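Local coordinates for periplasmic binding protein (Sulfurospirillum deleyianum, PDB 4PAG) that probably serves as the solute-binding component of an ABC transporter, capturing its ligand in the periplasm for import, at residues Ser164-Glu169 with Pro290-Tyr295; Asn267-Pro272 with His282-Lys287; Thr171-Ala176 with Glu193-Ala198; Ala148-Thr153 with Lys302-Leu307. All coordinates share one frame; numbering follows the deposited sequence.

Interaction 1 of 4, residues Ser164-Glu169 with Pro290-Tyr295; sequences SIPEKE and PTRYPY
With CG beside the backbone N (chi1 -68°) and a bend at chi2 (146°), the side chain of R292 swings across to the segment 164-169, where E169, extended beyond CG (chi2 176°), leans out to meet it. This is a surface contact between two connecting loops of a periplasmic binding protein. One runs from the long helix 141-163, probably the one that joins the two lobes, as in relatives of this family, to strand 172-176. The other links helices 277-288 and 297-309.

The guanidinium group does two jobs. Its NH2 end faces OE1 of E169 in a salt bridge whose exact length is doubtful, because the two atoms are modelled too close together. The carboxylate and guanidinium planes, as modelled, stand well away from coplanar. The same group also meets I165 obliquely, the CG1 branch of I165 bringing CD1 within 3.9 Å of CZ of R292. Arginine suits such a place: its charge can stay at the surface while the guanidinium and the CD methylene lie against the CD1 methyl of a buried isoleucine. I165 itself also packs on Y289, and R292 rests on F161 of helix 141-163.

The first loop is stiffened from within. P166 limits the backbone just before a short 3-10 turn, and the hydroxyl of S164 bonds back to the carbonyl of F161. Closing the turn that carries the glutamate, E169 N donates to P166 O at 2.9 Å.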
# COMPACT_ATOMS: atom_id res chain seq x y z
N SER A 164 -12.80 -8.44 18.37
CA SER A 164 -13.10 -9.66 19.12
C SER A 164 -11.87 -10.35 19.75
O SER A 164 -12.02 -11.32 20.50
CB SER A 164 -13.87 -10.66 18.24
OG SER A 164 -13.01 -11.35 17.35
N ILE A 165 -10.68 -9.85 19.44
CA ILE A 165 -9.44 -10.41 20.01
C ILE A 165 -9.00 -9.53 21.18
O ILE A 165 -8.60 -8.39 20.96
CB ILE A 165 -8.28 -10.42 18.97
CG1 ILE A 165 -8.74 -10.99 17.62
CG2 ILE A 165 -7.09 -11.20 19.50
CD1 ILE A 165 -9.23 -12.42 17.69
N PRO A 166 -9.06 -10.05 22.42
CA PRO A 166 -8.58 -9.28 23.57
C PRO A 166 -7.13 -8.84 23.40
O PRO A 166 -6.33 -9.55 22.78
CB PRO A 166 -8.68 -10.27 24.73
CG PRO A 166 -9.65 -11.31 24.30
CD PRO A 166 -9.53 -11.39 22.81
N GLU A 167 -6.79 -7.68 23.95
CA GLU A 167 -5.46 -7.09 23.75
C GLU A 167 -4.33 -8.01 24.21
O GLU A 167 -3.30 -8.09 23.55
CB GLU A 167 -5.36 -5.73 24.45
CG GLU A 167 -6.37 -4.72 23.92
CD GLU A 167 -5.81 -3.31 23.83
OE1 GLU A 167 -5.45 -2.74 24.88
OE2 GLU A 167 -5.74 -2.76 22.70
N LYS A 168 -4.55 -8.73 25.31
CA LYS A 168 -3.57 -9.69 25.82
C LYS A 168 -3.39 -10.94 24.96
O LYS A 168 -2.45 -11.70 25.16
CB LYS A 168 -3.93 -10.12 27.26
CG LYS A 168 -3.28 -9.28 28.35
CD LYS A 168 -3.59 -7.80 28.20
CE LYS A 168 -3.37 -7.05 29.50
NZ LYS A 168 -3.94 -5.67 29.44
N GLU A 169 -4.30 -11.17 24.01
CA GLU A 169 -4.21 -12.31 23.10
C GLU A 169 -3.76 -11.92 21.68
O GLU A 169 -3.81 -12.75 20.78
CB GLU A 169 -5.55 -13.04 23.04
CG GLU A 169 -5.93 -13.72 24.36
CD GLU A 169 -7.30 -14.36 24.32
OE1 GLU A 169 -7.88 -14.51 23.23
OE2 GLU A 169 -7.81 -14.73 25.40
N PRO A 290 -4.67 -17.93 12.55
CA PRO A 290 -5.03 -19.05 11.66
C PRO A 290 -6.25 -19.85 12.12
O PRO A 290 -6.95 -20.41 11.29
CB PRO A 290 -3.77 -19.93 11.65
CG PRO A 290 -2.94 -19.50 12.80
CD PRO A 290 -3.30 -18.06 13.08
N THR A 291 -6.50 -19.89 13.43
CA THR A 291 -7.67 -20.61 13.93
C THR A 291 -8.90 -19.71 14.12
O THR A 291 -10.02 -20.18 14.00
CB THR A 291 -7.35 -21.35 15.24
OG1 THR A 291 -6.96 -20.41 16.25
CG2 THR A 291 -6.23 -22.34 15.02
N ARG A 292 -8.69 -18.42 14.41
CA ARG A 292 -9.81 -17.51 14.70
C ARG A 292 -10.31 -16.76 13.46
O ARG A 292 -11.47 -16.39 13.40
CB ARG A 292 -9.41 -16.49 15.77
CG ARG A 292 -9.18 -17.05 17.18
CD ARG A 292 -8.06 -16.25 17.85
NE ARG A 292 -8.10 -16.23 19.31
CZ ARG A 292 -8.97 -15.55 20.05
NH1 ARG A 292 -9.94 -14.84 19.49
NH2 ARG A 292 -8.89 -15.60 21.37
N TYR A 293 -9.44 -16.51 12.48
CA TYR A 293 -9.84 -15.71 11.31
C TYR A 293 -11.00 -16.40 10.60
O TYR A 293 -10.86 -17.51 10.13
CB TYR A 293 -8.65 -15.53 10.36
CG TYR A 293 -8.98 -14.70 9.14
CD1 TYR A 293 -9.08 -13.32 9.21
CD2 TYR A 293 -9.18 -15.31 7.91
CE1 TYR A 293 -9.38 -12.56 8.09
CE2 TYR A 293 -9.47 -14.55 6.78
CZ TYR A 293 -9.57 -13.19 6.88
OH TYR A 293 -9.87 -12.47 5.76
N PRO A 294 -12.17 -15.74 10.52
CA PRO A 294 -13.39 -16.43 10.10
C PRO A 294 -13.71 -16.42 8.60
O PRO A 294 -14.72 -17.00 8.21
CB PRO A 294 -14.47 -15.67 10.86
CG PRO A 294 -13.98 -14.28 10.85
CD PRO A 294 -12.47 -14.37 10.96
N TYR A 295 -12.89 -15.79 7.77
CA TYR A 295 -13.17 -15.70 6.33
C TYR A 295 -12.29 -16.66 5.52
O TYR A 295 -11.35 -17.25 6.05
CB TYR A 295 -13.00 -14.26 5.84
CG TYR A 295 -13.88 -13.30 6.61
CD1 TYR A 295 -15.26 -13.31 6.43
CD2 TYR A 295 -13.34 -12.43 7.55
CE1 TYR A 295 -16.09 -12.45 7.15
CE2 TYR A 295 -14.16 -11.57 8.28
CZ TYR A 295 -15.52 -11.59 8.07
OH TYR A 295 -16.33 -10.75 8.79

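Interaction 2 of 4, residues Asn267-Pro272 with His282-Lys287; sequences NWTDRP and HWIASK
W268 and W283 form a T-shaped (edge-to-face) pair, the six-membered ring of W268 presenting its edge to the five-membered ring of W283 with the planes at 86°. From its CB, which points toward helix 277-288, W268 carries the indole with CG beside the backbone N (chi1 -76°). On the pyrrole side NE1 turns away from W283 and gives its hydrogen to the hydroxyl of Y305. On the benzo side CE3 of W268 comes 3.7 Å from W283 CB, and at the rim CZ3 of W268 lies 3.7 Å from W283 CG. Tryptophan fits because its benzo edge is apolar while its one N-H, on the far side, finds a partner in Y305.

One residue along, CG2 of T269 meets CD1 of I284 at 3.7 Å, extending the apolar contact by one methyl pair. On the loop side the backbone is braced by N267, whose OD1 builds an Asx turn. N267 OD1 takes the N-H of T269 at 3.0 Å almost straight (165°), in the carbonyl plane on a lone pair. A second N-H, that of D270, reaches OD1 from above that plane. Two bonds thus grip one buried oxygen and tie down the backbone N-H groups of T269 and D270.

The side chain of W283 lies about 6 Å from the bound histidine, so this packing is close to the ligand. The loop follows strand 258-260 and touches three helices: W268 meets W283 of helix 277-288 and V301 of helix 297-309, and T269 packs on P194 of helix 193-197.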
# COMPACT_ATOMS: atom_id res chain seq x y z
N ASN A 267 2.42 -4.34 -4.32
CA ASN A 267 2.68 -4.92 -3.00
C ASN A 267 1.44 -4.88 -2.11
O ASN A 267 0.75 -3.85 -2.04
CB ASN A 267 3.83 -4.17 -2.34
CG ASN A 267 4.47 -4.94 -1.21
OD1 ASN A 267 3.90 -5.07 -0.11
ND2 ASN A 267 5.68 -5.44 -1.46
N TRP A 268 1.16 -5.99 -1.43
CA TRP A 268 -0.04 -6.10 -0.60
C TRP A 268 0.02 -5.29 0.70
O TRP A 268 -1.03 -5.01 1.27
CB TRP A 268 -0.35 -7.57 -0.26
CG TRP A 268 -0.96 -8.35 -1.39
CD1 TRP A 268 -0.92 -8.04 -2.72
CD2 TRP A 268 -1.66 -9.59 -1.29
NE1 TRP A 268 -1.58 -9.00 -3.45
CE2 TRP A 268 -2.04 -9.97 -2.59
CE3 TRP A 268 -2.02 -10.43 -0.22
CZ2 TRP A 268 -2.76 -11.13 -2.86
CZ3 TRP A 268 -2.73 -11.58 -0.49
CH2 TRP A 268 -3.09 -11.92 -1.80
N THR A 269 1.21 -4.90 1.17
CA THR A 269 1.31 -4.21 2.48
C THR A 269 2.14 -2.93 2.57
O THR A 269 1.90 -2.12 3.47
CB THR A 269 1.76 -5.18 3.60
OG1 THR A 269 3.17 -5.44 3.50
CG2 THR A 269 1.00 -6.49 3.54
N ASP A 270 3.09 -2.71 1.65
CA ASP A 270 4.07 -1.63 1.81
C ASP A 270 4.90 -1.44 0.53
O ASP A 270 4.92 -2.30 -0.34
CB ASP A 270 4.99 -2.00 2.98
CG ASP A 270 5.83 -0.84 3.47
OD1 ASP A 270 5.50 0.33 3.18
OD2 ASP A 270 6.83 -1.11 4.18
N ARG A 271 5.58 -0.29 0.40
CA ARG A 271 6.54 -0.07 -0.68
C ARG A 271 5.88 -0.20 -2.06
O ARG A 271 6.37 -0.90 -2.94
CB ARG A 271 7.72 -1.07 -0.56
CG ARG A 271 8.32 -1.22 0.83
CD ARG A 271 8.89 0.09 1.38
NE ARG A 271 9.17 -0.03 2.82
CZ ARG A 271 9.83 0.88 3.54
NH1 ARG A 271 10.32 1.98 2.99
NH2 ARG A 271 10.01 0.68 4.84
N PRO A 272 4.76 0.51 -2.27
CA PRO A 272 4.16 1.54 -1.43
C PRO A 272 3.02 1.10 -0.51
O PRO A 272 2.36 0.09 -0.77
CB PRO A 272 3.56 2.49 -2.46
CG PRO A 272 3.07 1.55 -3.52
CD PRO A 272 4.06 0.42 -3.57
N HIS A 282 -6.29 -8.25 5.47
CA HIS A 282 -6.98 -9.54 5.64
C HIS A 282 -6.01 -10.71 5.54
O HIS A 282 -6.05 -11.64 6.37
CB HIS A 282 -8.12 -9.71 4.64
CG HIS A 282 -9.40 -9.10 5.09
ND1 HIS A 282 -10.27 -9.76 5.93
CD2 HIS A 282 -9.96 -7.90 4.83
CE1 HIS A 282 -11.31 -8.98 6.17
NE2 HIS A 282 -11.15 -7.85 5.52
N TRP A 283 -5.14 -10.66 4.54
CA TRP A 283 -4.09 -11.68 4.40
C TRP A 283 -3.24 -11.76 5.67
O TRP A 283 -3.01 -12.86 6.20
CB TRP A 283 -3.23 -11.38 3.18
CG TRP A 283 -2.04 -12.28 3.06
CD1 TRP A 283 -2.04 -13.57 2.61
CD2 TRP A 283 -0.69 -11.97 3.40
NE1 TRP A 283 -0.77 -14.08 2.64
CE2 TRP A 283 0.08 -13.12 3.13
CE3 TRP A 283 -0.05 -10.84 3.92
CZ2 TRP A 283 1.45 -13.17 3.34
CZ3 TRP A 283 1.31 -10.90 4.14
CH2 TRP A 283 2.05 -12.05 3.85
N ILE A 284 -2.80 -10.61 6.18
CA ILE A 284 -2.07 -10.57 7.46
C ILE A 284 -2.89 -11.18 8.61
O ILE A 284 -2.37 -11.99 9.39
CB ILE A 284 -1.65 -9.13 7.84
CG1 ILE A 284 -0.56 -8.61 6.89
CG2 ILE A 284 -1.12 -9.08 9.26
CD1 ILE A 284 -0.39 -7.10 6.96
N ALA A 285 -4.16 -10.80 8.73
CA ALA A 285 -5.03 -11.34 9.79
C ALA A 285 -5.12 -12.87 9.72
O ALA A 285 -5.10 -13.55 10.76
CB ALA A 285 -6.42 -10.72 9.72
N SER A 286 -5.22 -13.39 8.51
CA SER A 286 -5.28 -14.84 8.28
C SER A 286 -4.02 -15.55 8.77
O SER A 286 -4.08 -16.69 9.21
CB SER A 286 -5.53 -15.16 6.80
OG SER A 286 -4.35 -15.02 6.01
N LYS A 287 -2.88 -14.87 8.70
CA LYS A 287 -1.62 -15.42 9.18
C LYS A 287 -1.44 -15.24 10.69
O LYS A 287 -0.88 -16.10 11.35
CB LYS A 287 -0.44 -14.81 8.43
CG LYS A 287 -0.45 -15.03 6.92
CD LYS A 287 -0.59 -16.50 6.53
CE LYS A 287 -0.50 -16.68 5.03
NZ LYS A 287 -1.10 -17.98 4.62

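Interaction 3 of 4, residues Thr171-Ala176 with Glu193-Ala198; sequences TKVYYA and EPLALA
The extended strand 172-176 faces the short helix 193-197, and the two backbones come nearest where V173 and L195 have their CA atoms 8.0 Å apart. Both belong to a beta-alpha-beta unit of the parallel sheet, the helix lying in the connection from this strand to its neighbour 201-202.

L195 carries the contact, and its two methyls are shared out along the strand. CD1 of L195 makes an off-centre CH-pi contact with the ring of Y175, 4.2 Å from the centroid and 29° off the ring normal. It lies toward the root of the ring, with CG of Y175 at 3.7 Å and CB of Y175 at 3.8 Å. CD2 of L195 looks the other way along the strand and meets V173 CG2 at 4.3 Å, a looser touch. Because V173 and Y175 alternate with Y174, both project from the sheet face that the helix covers. The tyrosine ring leaves the strand with CG anti to the backbone N (chi1 -178°), and its hydroxyl bonds to D270 and Q233.

Leucine suits this buried place, since its forked end can touch two residues at once while L202 and I231 of the adjoining strands pack around it. No hydrogen bond crosses between the segments. Their cohesion therefore rests on dispersion and the exclusion of water, with the polar end of Y175 satisfied elsewhere.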
# COMPACT_ATOMS: atom_id res chain seq x y z
N THR A 171 -1.47 -11.31 18.54
CA THR A 171 -0.30 -12.04 18.06
C THR A 171 0.90 -11.11 17.91
O THR A 171 0.82 -10.11 17.22
CB THR A 171 -0.62 -12.70 16.70
OG1 THR A 171 -1.74 -13.57 16.86
CG2 THR A 171 0.57 -13.49 16.14
N LYS A 172 2.02 -11.45 18.55
CA LYS A 172 3.26 -10.69 18.37
C LYS A 172 3.83 -10.93 16.97
O LYS A 172 3.99 -12.08 16.54
CB LYS A 172 4.29 -11.07 19.43
CG LYS A 172 3.89 -10.68 20.85
CD LYS A 172 4.71 -11.41 21.89
CE LYS A 172 6.17 -11.00 21.89
NZ LYS A 172 7.01 -11.94 22.68
N VAL A 173 4.13 -9.84 16.27
CA VAL A 173 4.62 -9.93 14.90
C VAL A 173 5.85 -9.04 14.69
O VAL A 173 5.91 -7.90 15.18
CB VAL A 173 3.48 -9.64 13.87
CG1 VAL A 173 2.82 -8.29 14.10
CG2 VAL A 173 3.99 -9.72 12.44
N TYR A 174 6.82 -9.58 13.96
CA TYR A 174 8.00 -8.85 13.54
C TYR A 174 7.94 -8.67 12.03
O TYR A 174 7.76 -9.63 11.28
CB TYR A 174 9.28 -9.61 13.92
CG TYR A 174 10.54 -8.94 13.42
CD1 TYR A 174 10.92 -7.70 13.91
CD2 TYR A 174 11.34 -9.53 12.45
CE1 TYR A 174 12.06 -7.07 13.45
CE2 TYR A 174 12.49 -8.91 11.98
CZ TYR A 174 12.84 -7.68 12.49
OH TYR A 174 13.97 -7.04 12.06
N TYR A 175 8.06 -7.42 11.59
CA TYR A 175 8.08 -7.10 10.16
C TYR A 175 9.52 -7.06 9.70
O TYR A 175 10.27 -6.15 10.04
CB TYR A 175 7.39 -5.74 9.95
CG TYR A 175 7.28 -5.28 8.51
CD1 TYR A 175 7.16 -6.17 7.45
CD2 TYR A 175 7.26 -3.92 8.22
CE1 TYR A 175 7.04 -5.72 6.14
CE2 TYR A 175 7.14 -3.46 6.92
CZ TYR A 175 7.04 -4.36 5.88
OH TYR A 175 6.93 -3.87 4.59
N ALA A 176 9.93 -8.09 8.96
CA ALA A 176 11.34 -8.24 8.58
C ALA A 176 11.58 -7.63 7.22
O ALA A 176 11.10 -8.14 6.21
CB ALA A 176 11.73 -9.70 8.59
N GLU A 193 1.31 0.08 9.17
CA GLU A 193 -0.11 0.26 9.51
C GLU A 193 -1.02 -0.97 9.35
O GLU A 193 -1.81 -1.25 10.26
CB GLU A 193 -0.69 1.45 8.73
CG GLU A 193 -2.10 1.84 9.13
CD GLU A 193 -3.18 1.24 8.24
OE1 GLU A 193 -2.85 0.61 7.20
OE2 GLU A 193 -4.38 1.41 8.56
N PRO A 194 -0.94 -1.71 8.21
CA PRO A 194 -1.87 -2.82 8.04
C PRO A 194 -1.59 -3.99 8.99
O PRO A 194 -2.49 -4.78 9.26
CB PRO A 194 -1.65 -3.25 6.59
CG PRO A 194 -0.30 -2.76 6.24
CD PRO A 194 -0.13 -1.49 7.00
N LEU A 195 -0.36 -4.07 9.49
CA LEU A 195 -0.02 -5.09 10.49
C LEU A 195 -0.78 -4.83 11.80
O LEU A 195 -1.29 -5.75 12.43
CB LEU A 195 1.49 -5.13 10.72
CG LEU A 195 2.31 -5.56 9.50
CD1 LEU A 195 3.73 -5.01 9.55
CD2 LEU A 195 2.35 -7.07 9.42
N ALA A 196 -0.86 -3.56 12.19
CA ALA A 196 -1.63 -3.17 13.37
C ALA A 196 -3.13 -3.25 13.11
O ALA A 196 -3.90 -3.65 13.98
CB ALA A 196 -1.25 -1.76 13.80
N LEU A 197 -3.55 -2.88 11.90
CA LEU A 197 -4.97 -2.94 11.52
C LEU A 197 -5.50 -4.38 11.52
O LEU A 197 -6.68 -4.62 11.80
CB LEU A 197 -5.16 -2.33 10.13
CG LEU A 197 -6.59 -2.00 9.73
CD1 LEU A 197 -7.12 -0.85 10.57
CD2 LEU A 197 -6.65 -1.67 8.24
N ALA A 198 -4.61 -5.32 11.22
CA ALA A 198 -4.94 -6.74 11.23
C ALA A 198 -4.94 -7.36 12.63
O ALA A 198 -5.18 -8.55 12.76
CB ALA A 198 -3.97 -7.48 10.33

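Interaction 4 of 4, residues Ala148-Thr153 with Lys302-Leu307; sequences ANMAQT and KAFYQL
M150 of helix 141-163, modelled as selenomethionine, reaches into the groove formed by A303, F304 and L307 on helix 297-309. The two helix segments run nearly antiparallel, at 161°, with their axes 11.4 Å apart at closest approach. At that spacing a long side chain is needed to fill the gap, and M150 provides it: CG is anti to the backbone N (chi1 -177°), and the chain stays extended until it bends at chi3.

The close-packed part surrounds this side chain. SE of M150 lies 3.8 Å from CA of F304. The terminal CE of M150 rests 3.8 Å from the backbone O of A303. CD2 of L307 lies along the M150 side chain, 3.9 Å from both CB and CE of M150. The small side chain of A303 lets the methyl come close to the helix backbone, with CB of A303 at 4.1 Å from M150 CE. Toward the ring of F304 there is an oblique Met-aromatic contact, with SE of M150 5.5 Å from the ring centroid.

Burial is uneven. F304 is buried, whereas M150, A303 and L307 keep some exposure to solvent, and the exposed N149 and T153 flank M150 on its own helix. A303 lies near a bound buffer molecule, MES, probably from crystallisation.

Inward, helix 277-288 covers the contact: its I278 touches both A151 and F304, and L279 also packs on F304. Helix 127-138 lies against A148 through F131 and R132, so helix 141-163 is packed between it and helices 277-288 and 297-309.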
# COMPACT_ATOMS: atom_id res chain seq x y z
N ALA A 148 -15.02 1.68 -3.53
CA ALA A 148 -15.24 2.17 -2.18
C ALA A 148 -16.13 1.24 -1.38
O ALA A 148 -15.87 1.01 -0.20
CB ALA A 148 -15.84 3.58 -2.21
N ASN A 149 -17.17 0.71 -2.00
CA ASN A 149 -18.09 -0.17 -1.30
C ASN A 149 -17.44 -1.48 -0.85
O ASN A 149 -17.65 -1.92 0.28
CB ASN A 149 -19.34 -0.43 -2.14
CG ASN A 149 -20.32 0.72 -2.08
OD1 ASN A 149 -20.57 1.29 -1.02
ND2 ASN A 149 -20.87 1.09 -3.22
N MSE A 150 -16.63 -2.09 -1.72
CA MSE A 150 -15.87 -3.30 -1.35
C MSE A 150 -14.86 -2.98 -0.28
O MSE A 150 -14.72 -3.72 0.70
CB MSE A 150 -15.18 -3.98 -2.54
CG MSE A 150 -14.49 -5.27 -2.07
SE MSE A 150 -13.74 -6.32 -3.56
CE MSE A 150 -15.43 -7.18 -4.11
N ALA A 151 -14.16 -1.86 -0.44
CA ALA A 151 -13.25 -1.38 0.57
C ALA A 151 -13.95 -1.26 1.93
O ALA A 151 -13.47 -1.80 2.94
CB ALA A 151 -12.65 -0.03 0.15
N GLN A 152 -15.10 -0.59 1.95
CA GLN A 152 -15.83 -0.39 3.20
C GLN A 152 -16.20 -1.72 3.87
O GLN A 152 -16.00 -1.90 5.08
CB GLN A 152 -17.10 0.45 2.97
CG GLN A 152 -17.79 0.90 4.25
CD GLN A 152 -16.93 1.87 5.03
OE1 GLN A 152 -16.80 3.03 4.66
NE2 GLN A 152 -16.32 1.39 6.10
N THR A 153 -16.73 -2.65 3.08
CA THR A 153 -17.11 -3.96 3.59
C THR A 153 -15.93 -4.72 4.18
O THR A 153 -16.00 -5.22 5.30
CB THR A 153 -17.75 -4.81 2.49
OG1 THR A 153 -18.94 -4.15 2.04
CG2 THR A 153 -18.11 -6.21 2.98
N LYS A 302 -9.81 -13.54 -4.74
CA LYS A 302 -10.48 -13.69 -6.03
C LYS A 302 -11.44 -12.54 -6.30
O LYS A 302 -11.40 -11.96 -7.38
CB LYS A 302 -11.20 -15.04 -6.15
CG LYS A 302 -10.28 -16.19 -6.52
CD LYS A 302 -11.00 -17.54 -6.40
CE LYS A 302 -10.18 -18.69 -6.97
NZ LYS A 302 -10.64 -19.12 -8.31
N ALA A 303 -12.27 -12.19 -5.32
CA ALA A 303 -13.24 -11.10 -5.46
C ALA A 303 -12.54 -9.75 -5.62
O ALA A 303 -12.94 -8.93 -6.45
CB ALA A 303 -14.18 -11.06 -4.27
N PHE A 304 -11.50 -9.53 -4.84
CA PHE A 304 -10.76 -8.27 -4.89
C PHE A 304 -10.09 -8.08 -6.27
O PHE A 304 -10.21 -7.01 -6.88
CB PHE A 304 -9.74 -8.23 -3.76
CG PHE A 304 -9.00 -6.93 -3.66
CD1 PHE A 304 -7.83 -6.74 -4.37
CD2 PHE A 304 -9.47 -5.90 -2.86
CE1 PHE A 304 -7.14 -5.55 -4.29
CE2 PHE A 304 -8.78 -4.70 -2.77
CZ PHE A 304 -7.61 -4.53 -3.49
N TYR A 305 -9.44 -9.12 -6.76
CA TYR A 305 -8.75 -9.03 -8.05
C TYR A 305 -9.73 -8.87 -9.21
O TYR A 305 -9.43 -8.15 -10.18
CB TYR A 305 -7.78 -10.20 -8.26
CG TYR A 305 -6.39 -9.90 -7.72
CD1 TYR A 305 -6.18 -9.76 -6.35
CD2 TYR A 305 -5.31 -9.71 -8.57
CE1 TYR A 305 -4.92 -9.45 -5.85
CE2 TYR A 305 -4.05 -9.40 -8.08
CZ TYR A 305 -3.86 -9.27 -6.71
OH TYR A 305 -2.61 -8.97 -6.20
N GLN A 306 -10.90 -9.48 -9.09
CA GLN A 306 -11.91 -9.39 -10.14
C GLN A 306 -12.38 -7.95 -10.31
O GLN A 306 -12.42 -7.44 -11.43
CB GLN A 306 -13.11 -10.30 -9.85
CG GLN A 306 -14.03 -10.51 -11.05
CD GLN A 306 -15.07 -9.42 -11.25
OE1 GLN A 306 -15.47 -8.72 -10.31
NE2 GLN A 306 -15.53 -9.28 -12.49
N LEU A 307 -12.71 -7.30 -9.20
CA LEU A 307 -13.27 -5.95 -9.23
C LEU A 307 -12.18 -4.91 -9.47
O LEU A 307 -12.32 -4.05 -10.36
CB LEU A 307 -14.02 -5.65 -7.93
CG LEU A 307 -14.59 -4.24 -7.79
CD1 LEU A 307 -15.63 -3.97 -8.87
CD2 LEU A 307 -15.19 -4.02 -6.41

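Overall arrangement
Interactions 2 and 3 are buried and apolar across their segments, interaction 4 is partly buried, and interaction 1 is a surface contact with the one charged pair across segments. The chemistry follows the place: an edge-to-face aromatic pair and a leucine CH-pi contact inside, selenomethionine packing between two helices, and an ion pair between outer loops. Helix 141-163 carries one side of interaction 4 and leads into the loop of interaction 1, while the other sides of these two are helix 297-309 and the loop before it. Interactions 1 and 2 are joined by the hydrogen bond of Y293 to H282; hydrogen bonds also tie 2 to 3 and 2 to 4. Interactions 3 and 4 do not touch.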